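Local coordinates for protein RNA 2',3'-cyclic phosphodiesterase (Deinococcus radiodurans, PDB 5H7E) that belongs to the LigT-like phosphoesterases of the 2H clan, a family of two-lobed proteins recognised by a short sequence motif that occurs twice in the chain, at residues Y10-P15 with W149-L154; M41-S46 with F124-T129; P49-E54 with L115-D120; P71-N76 with F174-S179. All coordinates share one frame; numbering follows the deposited sequence.

Contact 1 of 4, residues Y10-P15 with W149-L154; sequences YALRVP and WTAPGL. With SO4 (sulfate ion), chain E.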
loop_
_atom_site.group_PDB
_atom_site.type_symbol
_atom_site.label_atom_id
_atom_site.label_comp_id
_atom_site.label_asym_id
_atom_site.label_seq_id
_atom_site.Cartn_x
_atom_site.Cartn_y
_atom_site.Cartn_z
ATOM N N TYR A 10 -6.261 -1.960 -2.687
ATOM C CA TYR A 10 -5.499 -1.734 -3.911
ATOM C C TYR A 10 -4.122 -1.243 -3.518
ATOM O O TYR A 10 -4.018 -0.394 -2.629
ATOM C CB TYR A 10 -6.144 -0.661 -4.746
ATOM C CG TYR A 10 -7.446 -1.016 -5.470
ATOM C CD1 TYR A 10 -7.437 -1.559 -6.734
ATOM C CD2 TYR A 10 -8.650 -0.709 -4.878
ATOM C CE1 TYR A 10 -8.670 -1.801 -7.447
ATOM C CE2 TYR A 10 -9.845 -0.946 -5.535
ATOM C CZ TYR A 10 -9.836 -1.444 -6.811
ATOM O OH TYR A 10 -11.078 -1.610 -7.417
ATOM N N ALA A 11 -3.095 -1.838 -4.110
ATOM C CA ALA A 11 -1.748 -1.412 -3.708
ATOM C C ALA A 11 -0.808 -1.638 -4.875
ATOM O O ALA A 11 -1.073 -2.436 -5.776
ATOM C CB ALA A 11 -1.266 -2.208 -2.493
ATOM N N LEU A 12 0.363 -0.999 -4.796
ATOM C CA LEU A 12 1.512 -1.390 -5.628
ATOM C C LEU A 12 2.385 -2.388 -4.870
ATOM O O LEU A 12 2.732 -2.169 -3.699
ATOM C CB LEU A 12 2.381 -0.170 -5.993
ATOM C CG LEU A 12 1.617 1.029 -6.560
ATOM C CD1 LEU A 12 2.677 2.147 -6.895
ATOM C CD2 LEU A 12 0.938 0.614 -7.855
ATOM N N ARG A 13 2.720 -3.487 -5.537
ATOM C CA ARG A 13 3.702 -4.430 -5.045
ATOM C C ARG A 13 5.069 -3.763 -5.023
ATOM O O ARG A 13 5.327 -2.824 -5.772
ATOM C CB ARG A 13 3.711 -5.629 -5.985
ATOM C CG ARG A 13 4.720 -6.600 -5.716
ATOM C CD ARG A 13 4.833 -7.594 -6.896
ATOM N NE ARG A 13 5.933 -8.451 -6.539
ATOM C CZ ARG A 13 7.166 -8.339 -7.004
ATOM N NH1 ARG A 13 7.471 -7.448 -7.943
ATOM N NH2 ARG A 13 8.082 -9.179 -6.559
ATOM N N VAL A 14 5.932 -4.229 -4.127
ATOM C CA VAL A 14 7.286 -3.685 -3.995
ATOM C C VAL A 14 8.247 -4.799 -4.380
ATOM O O VAL A 14 8.178 -5.897 -3.785
ATOM C CB VAL A 14 7.538 -3.219 -2.557
ATOM C CG1 VAL A 14 8.935 -2.632 -2.431
ATOM C CG2 VAL A 14 6.512 -2.115 -2.229
ATOM N N PRO A 15 9.134 -4.606 -5.358
ATOM C CA PRO A 15 9.969 -5.692 -5.848
ATOM C C PRO A 15 11.185 -5.939 -4.963
ATOM O O PRO A 15 11.504 -5.167 -4.061
ATOM C CB PRO A 15 10.410 -5.222 -7.245
ATOM C CG PRO A 15 10.397 -3.656 -7.091
ATOM C CD PRO A 15 9.242 -3.365 -6.157
ATOM N N TRP A 149 11.915 2.134 -8.470
ATOM C CA TRP A 149 11.570 1.004 -9.331
ATOM C C TRP A 149 10.448 1.409 -10.265
ATOM O O TRP A 149 9.747 2.382 -10.019
ATOM C CB TRP A 149 11.110 -0.241 -8.565
ATOM C CG TRP A 149 9.709 -0.205 -7.981
ATOM C CD1 TRP A 149 8.633 -0.898 -8.492
ATOM C CD2 TRP A 149 9.264 0.367 -6.738
ATOM N NE1 TRP A 149 7.553 -0.734 -7.678
ATOM C CE2 TRP A 149 7.902 0.016 -6.598
ATOM C CE3 TRP A 149 9.870 1.156 -5.722
ATOM C CZ2 TRP A 149 7.132 0.419 -5.491
ATOM C CZ3 TRP A 149 9.092 1.548 -4.626
ATOM C CH2 TRP A 149 7.735 1.147 -4.513
ATOM N N THR A 150 10.226 0.591 -11.281
ATOM C CA THR A 150 9.130 0.808 -12.229
ATOM C C THR A 150 8.024 -0.182 -11.940
ATOM O O THR A 150 8.248 -1.405 -11.971
ATOM C CB THR A 150 9.626 0.649 -13.664
ATOM O OG1 THR A 150 10.596 1.657 -13.932
ATOM C CG2 THR A 150 8.466 0.866 -14.641
ATOM N N ALA A 151 6.857 0.344 -11.565
ATOM C CA ALA A 151 5.708 -0.489 -11.211
ATOM C C ALA A 151 4.891 -0.803 -12.443
ATOM O O ALA A 151 4.331 0.121 -13.039
ATOM C CB ALA A 151 4.859 0.234 -10.199
ATOM N N PRO A 152 4.773 -2.070 -12.861
ATOM C CA PRO A 152 4.050 -2.375 -14.100
ATOM C C PRO A 152 2.544 -2.403 -13.953
ATOM O O PRO A 152 1.871 -2.390 -14.994
ATOM C CB PRO A 152 4.606 -3.746 -14.498
ATOM C CG PRO A 152 5.055 -4.352 -13.271
ATOM C CD PRO A 152 5.468 -3.246 -12.314
ATOM N N GLY A 153 2.004 -2.439 -12.736
ATOM C CA GLY A 153 0.562 -2.553 -12.628
ATOM C C GLY A 153 0.132 -2.238 -11.213
ATOM O O GLY A 153 0.947 -1.975 -10.334
ATOM N N LEU A 154 -1.183 -2.260 -11.033
ATOM C CA LEU A 154 -1.842 -2.013 -9.760
ATOM C C LEU A 154 -2.415 -3.349 -9.340
ATOM O O LEU A 154 -2.871 -4.104 -10.204
ATOM C CB LEU A 154 -2.971 -0.991 -9.959
ATOM C CG LEU A 154 -3.815 -0.678 -8.692
ATOM C CD1 LEU A 154 -2.986 -0.069 -7.623
ATOM C CD2 LEU A 154 -5.011 0.204 -9.025
HETATM S S SO4 E . 10.692 -8.975 -8.359
HETATM O O1 SO4 E . 9.749 -8.190 -9.176
HETATM O O2 SO4 E . 10.469 -8.808 -6.941
HETATM O O3 SO4 E . 10.444 -10.387 -8.633
HETATM O O4 SO4 E . 12.075 -8.668 -8.724
HETATM O O HOH W 1 5.343 -2.667 -8.402
HETATM O O HOH W 2 1.275 -3.900 -8.096
#
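Pro15 presses CD and CG onto one face of the Trp149 indole, its ring crossing the indole at about a right angle: CD stands 3.4 Å from the centroid of the five-membered ring and only 9° off the ring normal, a CH-pi contact over the face. CG of the same proline rests on the CG-CD1 bond, and Val14 reaches the six-membered part at a similar angle. The Trp149 ring is brought under the proline by its first torsion, chi1 75°, which sets CG between the backbone N and the carbonyl carbon. At the indole edge, in the ring plane, one water accepts from Trp149 NE1 at 3.0 Å and donates to Arg13 O at 2.6 Å. A second water joins Arg13 N to Gly153 O, so the two backbones meet here through solvent, without a direct hydrogen bond. Further along, the contact is made by apolar carbons: Leu12 CD2 touches Leu154 CD1 at 4.0 Å, and Leu154 CD2 comes within 3.8 Å of Tyr10 CD1. Outside this shell, Arg13 NH1 bonds sulfate O1 at 2.7 Å, and the anion also takes the backbone N of Ala16. The pair therefore splits at its Trp149 end, while Ala11 and Thr155 keep direct backbone bonds. Strand 42-48 flanks 10-13 on its other edge, Val75 and Leu77 of strand 73-83 pack on Trp149, and helix 101-114 touches Tyr10 and Leu12.

Contact 2 of 4, residues M41-S46 with F124-T129; sequences MHVTLS and FKAHIT. With SO4 (sulfate ion), chain D.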
loop_
_atom_site.group_PDB
_atom_site.type_symbol
_atom_site.label_atom_id
_atom_site.label_comp_id
_atom_site.label_asym_id
_atom_site.label_seq_id
_atom_site.Cartn_x
_atom_site.Cartn_y
_atom_site.Cartn_z
ATOM N N MET A 41 5.183 -6.003 2.268
ATOM C CA MET A 41 5.430 -4.586 1.965
ATOM C C MET A 41 4.721 -4.179 0.678
ATOM O O MET A 41 4.806 -4.856 -0.347
ATOM C CB MET A 41 6.930 -4.341 1.796
ATOM C CG MET A 41 7.700 -4.432 3.131
ATOM S SD MET A 41 9.475 -4.263 2.838
ATOM C CE MET A 41 10.094 -4.430 4.523
ATOM N N HIS A 42 3.995 -3.076 0.739
ATOM C CA HIS A 42 3.265 -2.624 -0.424
ATOM C C HIS A 42 2.950 -1.144 -0.214
ATOM O O HIS A 42 3.073 -0.600 0.896
ATOM C CB HIS A 42 1.965 -3.421 -0.654
ATOM C CG HIS A 42 1.137 -3.482 0.550
ATOM N ND1 HIS A 42 1.044 -4.626 1.320
ATOM C CD2 HIS A 42 0.316 -2.576 1.110
ATOM C CE1 HIS A 42 0.251 -4.381 2.346
ATOM N NE2 HIS A 42 -0.169 -3.135 2.266
ATOM N N VAL A 43 2.570 -0.487 -1.317
ATOM C CA VAL A 43 2.133 0.926 -1.276
ATOM C C VAL A 43 0.607 0.944 -1.413
ATOM O O VAL A 43 0.100 0.709 -2.506
ATOM C CB VAL A 43 2.754 1.744 -2.405
ATOM C CG1 VAL A 43 2.275 3.208 -2.305
ATOM C CG2 VAL A 43 4.301 1.703 -2.413
ATOM N N THR A 44 -0.114 1.121 -0.299
ATOM C CA THR A 44 -1.586 1.044 -0.343
ATOM C C THR A 44 -2.158 2.298 -0.962
ATOM O O THR A 44 -1.754 3.413 -0.618
ATOM C CB THR A 44 -2.112 0.889 1.055
ATOM O OG1 THR A 44 -1.542 -0.283 1.617
ATOM C CG2 THR A 44 -3.693 0.713 1.054
ATOM N N LEU A 45 -3.146 2.126 -1.841
ATOM C CA LEU A 45 -3.884 3.254 -2.413
ATOM C C LEU A 45 -5.289 3.411 -1.814
ATOM O O LEU A 45 -5.774 4.534 -1.695
ATOM C CB LEU A 45 -4.010 3.080 -3.936
ATOM C CG LEU A 45 -2.735 3.400 -4.762
ATOM C CD1 LEU A 45 -1.737 2.357 -4.729
ATOM C CD2 LEU A 45 -3.092 3.714 -6.229
ATOM N N SER A 46 -5.944 2.311 -1.457
ATOM C CA SER A 46 -7.222 2.397 -0.789
ATOM C C SER A 46 -7.475 1.072 -0.088
ATOM O O SER A 46 -7.132 0.002 -0.604
ATOM C CB SER A 46 -8.360 2.648 -1.797
ATOM O OG SER A 46 -9.564 2.885 -1.054
ATOM N N PHE A 124 -4.415 10.603 1.728
ATOM C CA PHE A 124 -3.427 9.792 1.019
ATOM C C PHE A 124 -2.034 10.382 1.186
ATOM O O PHE A 124 -1.816 11.563 0.904
ATOM C CB PHE A 124 -3.747 9.691 -0.468
ATOM C CG PHE A 124 -2.774 8.833 -1.211
ATOM C CD1 PHE A 124 -2.716 7.478 -0.963
ATOM C CD2 PHE A 124 -1.925 9.387 -2.143
ATOM C CE1 PHE A 124 -1.828 6.671 -1.623
ATOM C CE2 PHE A 124 -1.048 8.593 -2.848
ATOM C CZ PHE A 124 -0.963 7.234 -2.555
ATOM N N LYS A 125 -1.102 9.547 1.631
ATOM C CA LYS A 125 0.303 9.915 1.808
ATOM C C LYS A 125 1.046 8.644 1.449
ATOM O O LYS A 125 1.139 7.741 2.288
ATOM C CB LYS A 125 0.618 10.319 3.246
ATOM C CG LYS A 125 -0.215 11.452 3.799
ATOM C CD LYS A 125 0.137 12.786 3.229
ATOM C CE LYS A 125 -0.868 13.835 3.751
ATOM N NZ LYS A 125 -1.059 13.705 5.237
ATOM N N ALA A 126 1.549 8.559 0.223
ATOM C CA ALA A 126 2.082 7.293 -0.258
ATOM C C ALA A 126 3.290 6.866 0.566
ATOM O O ALA A 126 4.221 7.653 0.792
ATOM C CB ALA A 126 2.514 7.433 -1.712
ATOM N N HIS A 127 3.280 5.614 1.009
ATOM C CA HIS A 127 4.375 5.129 1.848
ATOM C C HIS A 127 4.391 3.614 1.789
ATOM O O HIS A 127 3.407 2.964 1.386
ATOM C CB HIS A 127 4.203 5.551 3.316
ATOM C CG HIS A 127 2.972 4.962 3.952
ATOM N ND1 HIS A 127 1.710 5.490 3.731
ATOM C CD2 HIS A 127 2.804 3.913 4.796
ATOM C CE1 HIS A 127 0.818 4.786 4.427
ATOM N NE2 HIS A 127 1.454 3.827 5.083
ATOM N N ILE A 128 5.528 3.060 2.244
ATOM C CA ILE A 128 5.632 1.624 2.576
ATOM C C ILE A 128 5.837 1.558 4.074
ATOM O O ILE A 128 6.851 2.061 4.596
ATOM C CB ILE A 128 6.803 0.956 1.843
ATOM C CG1 ILE A 128 6.624 1.099 0.338
ATOM C CG2 ILE A 128 6.942 -0.501 2.299
ATOM C CD1 ILE A 128 7.966 0.770 -0.432
ATOM N N THR A 129 4.912 0.892 4.784
ATOM C CA THR A 129 5.104 0.686 6.218
ATOM C C THR A 129 6.208 -0.329 6.482
ATOM O O THR A 129 6.267 -1.414 5.868
ATOM C CB THR A 129 3.787 0.221 6.834
ATOM O OG1 THR A 129 2.851 1.290 6.648
ATOM C CG2 THR A 129 3.922 -0.173 8.309
HETATM S S SO4 D . -0.516 0.557 5.395
HETATM O O1 SO4 D . -1.587 -0.168 6.041
HETATM O O2 SO4 D . -0.043 1.585 6.342
HETATM O O3 SO4 D . 0.470 -0.457 5.049
HETATM O O4 SO4 D . -0.950 1.221 4.218
HETATM O O HOH W 3 4.183 -2.319 4.043
HETATM O O HOH W 4 2.506 -0.166 3.499
HETATM O O HOH W 5 0.952 2.091 2.198
HETATM O O HOH W 6 0.309 4.527 0.955
#
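Phe124 points the edge of its ring at Thr44 O, which lies near the ring plane 3.4 Å from CE1; Ala126 N stands over one face, toward the rim. The His127 imidazole has a water above the centre of one face, and its two nitrogens work at the edge. ND1 donates to Lys125 O at 2.7 Å, almost straight (173°) and in the ring plane, which fixes the rotation of the ring and aims NE2 at sulfate O2, 3.0 Å away. Thr129 OG1 reaches the same O2 at 2.9 Å. Behind this polar side Val43 CG2 packs on Ile128 CG1 at 3.7 Å, and Val43 CA makes a CA-H...O contact with His127 O. The N-to-C directions of strands 42-44 and 127-129 are 121° apart, and waters bridge their backbones: one accepts from Thr44 N and lies within bonding reach of both His127 O and sulfate O4, another accepts from Thr129 N. His42 with Thr44 and His127 with Thr129 form the two His-x-Thr motifs of the 2H family. His127 and Thr129 bind the sulfate directly, Thr44 OG1 lies close to its O4 and His42 NE2 is hydrogen-bonded to a glycerol, consistent with a pocket made for an anion.

Contact 3 of 4, residues P49-E54 with L115-D120; sequences PAVPPE and LGIGTD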
loop_
_atom_site.group_PDB
_atom_site.type_symbol
_atom_site.label_atom_id
_atom_site.label_comp_id
_atom_site.label_asym_id
_atom_site.label_seq_id
_atom_site.Cartn_x
_atom_site.Cartn_y
_atom_site.Cartn_z
ATOM N N PRO A 49 -12.661 -2.353 3.855
ATOM C CA PRO A 49 -12.709 -3.341 4.949
ATOM C C PRO A 49 -13.753 -4.418 4.797
ATOM O O PRO A 49 -13.644 -5.463 5.456
ATOM C CB PRO A 49 -12.997 -2.478 6.183
ATOM C CG PRO A 49 -13.611 -1.213 5.626
ATOM C CD PRO A 49 -12.952 -0.982 4.310
ATOM N N ALA A 50 -14.831 -4.195 4.008
ATOM C CA ALA A 50 -15.951 -5.151 4.077
ATOM C C ALA A 50 -16.679 -5.151 2.724
ATOM O O ALA A 50 -17.767 -4.592 2.572
ATOM C CB ALA A 50 -16.917 -4.823 5.242
ATOM N N VAL A 51 -16.091 -5.798 1.724
ATOM C CA VAL A 51 -16.641 -5.793 0.369
ATOM C C VAL A 51 -17.475 -7.053 0.174
ATOM O O VAL A 51 -16.933 -8.160 0.303
ATOM C CB VAL A 51 -15.536 -5.717 -0.679
ATOM C CG1 VAL A 51 -16.157 -5.657 -2.039
ATOM C CG2 VAL A 51 -14.631 -4.479 -0.418
ATOM N N PRO A 52 -18.750 -6.941 -0.169
ATOM C CA PRO A 52 -19.520 -8.129 -0.516
ATOM C C PRO A 52 -18.911 -8.785 -1.743
ATOM O O PRO A 52 -18.529 -8.102 -2.697
ATOM C CB PRO A 52 -20.929 -7.577 -0.790
ATOM C CG PRO A 52 -20.951 -6.170 -0.179
ATOM C CD PRO A 52 -19.537 -5.689 -0.262
ATOM N N PRO A 53 -18.766 -10.115 -1.755
ATOM C CA PRO A 53 -18.035 -10.752 -2.880
ATOM C C PRO A 53 -18.655 -10.452 -4.243
ATOM O O PRO A 53 -17.933 -10.357 -5.247
ATOM C CB PRO A 53 -18.098 -12.255 -2.536
ATOM C CG PRO A 53 -18.252 -12.288 -1.053
ATOM C CD PRO A 53 -19.089 -11.062 -0.676
ATOM N N GLU A 54 -19.953 -10.190 -4.292
ATOM C CA GLU A 54 -20.588 -9.876 -5.567
ATOM C C GLU A 54 -20.145 -8.534 -6.139
ATOM O O GLU A 54 -20.434 -8.251 -7.306
ATOM C CB GLU A 54 -22.115 -9.897 -5.415
ATOM C CG GLU A 54 -22.612 -9.051 -4.244
ATOM C CD GLU A 54 -22.847 -9.860 -2.949
ATOM O OE1 GLU A 54 -23.860 -9.552 -2.270
ATOM O OE2 GLU A 54 -22.037 -10.776 -2.601
ATOM N N LEU A 115 -19.213 3.555 -6.715
ATOM C CA LEU A 115 -19.789 2.209 -6.708
ATOM C C LEU A 115 -20.581 1.933 -5.442
ATOM O O LEU A 115 -21.218 0.889 -5.363
ATOM C CB LEU A 115 -18.681 1.153 -6.850
ATOM C CG LEU A 115 -18.044 1.117 -8.239
ATOM C CD1 LEU A 115 -16.794 0.297 -8.232
ATOM C CD2 LEU A 115 -19.053 0.593 -9.318
ATOM N N GLY A 116 -20.559 2.828 -4.453
ATOM C CA GLY A 116 -21.239 2.556 -3.196
ATOM C C GLY A 116 -20.571 1.481 -2.367
ATOM O O GLY A 116 -21.253 0.748 -1.654
ATOM N N ILE A 117 -19.267 1.349 -2.488
ATOM C CA ILE A 117 -18.472 0.392 -1.728
ATOM C C ILE A 117 -17.690 1.158 -0.676
ATOM O O ILE A 117 -17.142 2.228 -0.966
ATOM C CB ILE A 117 -17.554 -0.385 -2.685
ATOM C CG1 ILE A 117 -18.434 -1.214 -3.636
ATOM C CG2 ILE A 117 -16.504 -1.255 -1.933
ATOM C CD1 ILE A 117 -17.614 -1.803 -4.737
ATOM N N GLY A 118 -17.636 0.621 0.541
ATOM C CA GLY A 118 -17.025 1.354 1.649
ATOM C C GLY A 118 -15.501 1.325 1.658
ATOM O O GLY A 118 -14.857 0.334 1.311
ATOM N N THR A 119 -14.918 2.444 2.071
ATOM C CA THR A 119 -13.482 2.536 2.269
ATOM C C THR A 119 -13.187 2.875 3.711
ATOM O O THR A 119 -14.061 3.244 4.477
ATOM C CB THR A 119 -12.839 3.602 1.390
ATOM O OG1 THR A 119 -13.596 4.797 1.539
ATOM C CG2 THR A 119 -12.878 3.166 -0.056
ATOM N N ASP A 120 -11.913 2.745 4.080
ATOM C CA ASP A 120 -11.523 3.103 5.437
ATOM C C ASP A 120 -10.126 3.704 5.336
ATOM O O ASP A 120 -9.147 3.132 5.840
ATOM C CB ASP A 120 -11.555 1.885 6.360
ATOM C CG ASP A 120 -11.184 2.218 7.788
ATOM O OD1 ASP A 120 -11.434 3.328 8.240
ATOM O OD2 ASP A 120 -10.662 1.311 8.468
HETATM O O HOH W 7 -18.678 -2.091 0.753
HETATM O O HOH W 8 -15.830 -2.009 2.396
#
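Pro49 sets its ring against the chain at Gly118 to Asp120. Beyond CB, its CG meets Asp120 CB at 3.8 Å, and the next ring atom, CD, lies equally near that carbon and 3.8 Å from Gly118 O; the ring thus crosses the aspartate side chain at about a right angle and leans on the neighbouring backbone. Two residues on, Val51 makes the other side-chain contact, its CG2 touching Ile117 CG2 at 4.0 Å. The two methyls are placed differently: in Ile117 CG2 is anti to the backbone N, in Val51 it sits beside it. Between these two contacts the backbones run too far apart for direct bonding, and two waters bridge them. One donates to Ala50 O at 3.2 Å and accepts from Gly118 N at 2.9 Å; the other accepts from Ala50 N and donates to Gly118 O at 2.8 Å. N and O of Ala50 thus reach O and N of Gly118 through one water each. Gly116, with phi 70°, ends helix 101-114 in a Schellman motif and sends the chain into this loop. Leu59 of helix 56-67 touches both Val51 and Ile117, and backbone bonds join Val51 to Tyr6 and Asp120 to Tyr47 of strand 42-48.

Contact 4 of 4, residues P71-N76 with F174-S179; sequences PPLHVN and FRFRGS. With SO4 (sulfate ion), chain F.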
loop_
_atom_site.group_PDB
_atom_site.type_symbol
_atom_site.label_atom_id
_atom_site.label_comp_id
_atom_site.label_asym_id
_atom_site.label_seq_id
_atom_site.Cartn_x
_atom_site.Cartn_y
_atom_site.Cartn_z
ATOM N N PRO A 71 1.183 5.100 -18.048
ATOM C CA PRO A 71 2.385 4.269 -18.226
ATOM C C PRO A 71 2.794 3.641 -16.910
ATOM O O PRO A 71 2.286 4.006 -15.844
ATOM C CB PRO A 71 3.439 5.286 -18.707
ATOM C CG PRO A 71 3.082 6.497 -17.884
ATOM C CD PRO A 71 1.537 6.509 -17.774
ATOM N N PRO A 72 3.677 2.643 -16.942
ATOM C CA PRO A 72 4.228 2.102 -15.702
ATOM C C PRO A 72 4.775 3.250 -14.871
ATOM O O PRO A 72 5.408 4.152 -15.421
ATOM C CB PRO A 72 5.354 1.198 -16.206
ATOM C CG PRO A 72 4.782 0.686 -17.493
ATOM C CD PRO A 72 4.153 1.897 -18.119
ATOM N N LEU A 73 4.492 3.221 -13.561
ATOM C CA LEU A 73 4.825 4.356 -12.711
ATOM C C LEU A 73 6.245 4.197 -12.205
ATOM O O LEU A 73 6.665 3.097 -11.877
ATOM C CB LEU A 73 3.876 4.452 -11.515
ATOM C CG LEU A 73 2.391 4.599 -11.902
ATOM C CD1 LEU A 73 1.612 4.684 -10.612
ATOM C CD2 LEU A 73 2.185 5.839 -12.761
ATOM N N HIS A 74 6.987 5.303 -12.123
ATOM C CA HIS A 74 8.353 5.254 -11.626
ATOM C C HIS A 74 8.343 5.742 -10.193
ATOM O O HIS A 74 8.100 6.922 -9.941
ATOM C CB HIS A 74 9.277 6.084 -12.490
ATOM C CG HIS A 74 10.708 5.913 -12.094
ATOM N ND1 HIS A 74 11.494 6.952 -11.646
ATOM C CD2 HIS A 74 11.467 4.793 -11.993
ATOM C CE1 HIS A 74 12.691 6.491 -11.336
ATOM N NE2 HIS A 74 12.705 5.186 -11.547
ATOM N N VAL A 75 8.505 4.806 -9.237
ATOM C CA VAL A 75 8.289 5.089 -7.835
ATOM C C VAL A 75 9.635 5.273 -7.162
ATOM O O VAL A 75 10.524 4.433 -7.326
ATOM C CB VAL A 75 7.528 3.943 -7.160
ATOM C CG1 VAL A 75 7.140 4.359 -5.690
ATOM C CG2 VAL A 75 6.230 3.604 -7.966
ATOM N N ASN A 76 9.789 6.394 -6.445
ATOM C CA ASN A 76 11.042 6.724 -5.772
ATOM C C ASN A 76 10.864 6.592 -4.276
ATOM O O ASN A 76 9.906 7.138 -3.727
ATOM C CB ASN A 76 11.411 8.150 -6.112
ATOM C CG ASN A 76 11.563 8.334 -7.593
ATOM O OD1 ASN A 76 12.548 7.885 -8.155
ATOM N ND2 ASN A 76 10.605 9.007 -8.229
ATOM N N PHE A 174 -3.792 -5.183 -12.557
ATOM C CA PHE A 174 -4.257 -4.285 -13.623
ATOM C C PHE A 174 -3.040 -3.595 -14.210
ATOM O O PHE A 174 -2.402 -2.791 -13.533
ATOM C CB PHE A 174 -5.255 -3.257 -13.094
ATOM C CG PHE A 174 -6.245 -3.834 -12.127
ATOM C CD1 PHE A 174 -7.284 -4.626 -12.594
ATOM C CD2 PHE A 174 -6.145 -3.560 -10.763
ATOM C CE1 PHE A 174 -8.180 -5.216 -11.667
ATOM C CE2 PHE A 174 -7.017 -4.138 -9.843
ATOM C CZ PHE A 174 -8.048 -4.954 -10.310
ATOM N N ARG A 175 -2.690 -3.942 -15.450
ATOM C CA ARG A 175 -1.458 -3.425 -16.035
ATOM C C ARG A 175 -1.618 -1.961 -16.438
ATOM O O ARG A 175 -2.650 -1.570 -16.993
ATOM C CB ARG A 175 -1.116 -4.244 -17.276
ATOM C CG ARG A 175 0.268 -4.054 -17.803
ATOM C CD ARG A 175 0.650 -5.152 -18.834
ATOM N NE ARG A 175 2.105 -5.241 -18.947
ATOM C CZ ARG A 175 2.883 -5.844 -18.050
ATOM N NH1 ARG A 175 4.200 -5.854 -18.203
ATOM N NH2 ARG A 175 2.344 -6.437 -16.995
ATOM N N PHE A 176 -0.565 -1.180 -16.218
ATOM C CA PHE A 176 -0.492 0.174 -16.777
ATOM C C PHE A 176 -0.162 0.046 -18.257
ATOM O O PHE A 176 0.962 -0.338 -18.628
ATOM C CB PHE A 176 0.584 0.982 -16.037
ATOM C CG PHE A 176 0.308 1.222 -14.591
ATOM C CD1 PHE A 176 -0.814 1.958 -14.195
ATOM C CD2 PHE A 176 1.223 0.778 -13.611
ATOM C CE1 PHE A 176 -1.055 2.207 -12.872
ATOM C CE2 PHE A 176 0.991 1.010 -12.246
ATOM C CZ PHE A 176 -0.142 1.721 -11.854
ATOM N N ARG A 177 -1.130 0.363 -19.116
ATOM C CA ARG A 177 -1.005 0.085 -20.533
ATOM C C ARG A 177 -0.812 1.345 -21.355
ATOM O O ARG A 177 -0.838 1.293 -22.588
ATOM C CB ARG A 177 -2.220 -0.700 -21.033
ATOM C CG ARG A 177 -2.279 -2.071 -20.352
ATOM C CD ARG A 177 -3.398 -2.934 -20.919
ATOM N NE ARG A 177 -3.527 -4.201 -20.201
ATOM C CZ ARG A 177 -2.857 -5.320 -20.489
ATOM N NH1 ARG A 177 -1.982 -5.345 -21.492
ATOM N NH2 ARG A 177 -3.049 -6.414 -19.750
ATOM N N GLY A 178 -0.589 2.481 -20.707
ATOM C CA GLY A 178 -0.552 3.751 -21.428
ATOM C C GLY A 178 0.870 4.191 -21.669
ATOM O O GLY A 178 1.824 3.420 -21.511
ATOM N N SER A 179 1.013 5.476 -22.020
ATOM C CA SER A 179 2.320 6.107 -22.131
ATOM C C SER A 179 2.242 7.551 -21.637
ATOM O O SER A 179 1.162 8.154 -21.569
ATOM C CB SER A 179 2.843 6.081 -23.562
ATOM O OG SER A 179 2.122 7.004 -24.347
HETATM S S SO4 F . -5.778 -5.364 -17.239
HETATM O O1 SO4 F . -6.728 -6.483 -17.090
HETATM O O2 SO4 F . -6.270 -4.349 -16.322
HETATM O O3 SO4 F . -5.814 -4.819 -18.603
HETATM O O4 SO4 F . -4.406 -5.833 -16.980
#
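In the antiparallel sheet, the start of strand 73-83 and the two prolines before it meet the chain just past strand 167-175, with Leu73 seated on the ring of Phe176. Leu73 CG lies 4.1 Å from the ring centroid, 23° off the normal, a CH-pi contact over the face, and CD1 comes to 3.7 Å from CZ. The root of the phenylalanine is held too, since Phe176 CB is 3.5 Å from Pro71 O. Pro71 then faces the departing tail: its CA makes a bent CA-H...O contact with Gly178 O, 3.4 Å long and 134° at the hydrogen, and its CB touches Ser179 CA at 3.7 Å. Strand 148-160 runs between the two, bonded through its backbone to both Leu73 and Phe176. A sulfate marks the outer side. Arg175 N points straight at O4, 3.0 Å away, while the extended Arg177 gives NE to O3 at 2.9 Å and NH2 to O4; Arg175 CB lies against one face of that guanidinium. Thr64 also bonds the anion. Apolar packing of Leu73 and the prolines on Phe176, with weak carbon donors, joins the segments, and conventional hydrogen bonds go instead to strand 148-160 and the sulfate.

Overall arrangement
Contacts 1, 2 and 4 reach one antiparallel sheet, whereas contact 3 joins residues 49-51 to the loop after helix 101-114, about 17 Å from the chain centre. Contact 2 is the most central, about 3 Å from it, yet polar on its sulfate side; contact 1 is more buried. They share the pairing of strands 6-13 and 42-48 (Leu12 N to Val43 O 2.9 Å). Strand 148-160 ties contact 1 to contact 4 (Ala151 N to Leu73 O 2.8 Å). None has a direct hydrogen bond across its segments: waters bridge three, carbon packing serves contact 4. Sulfates are held mainly by arginine and backbone N-H groups in contacts 1 and 4, by histidine and threonine in contact 2.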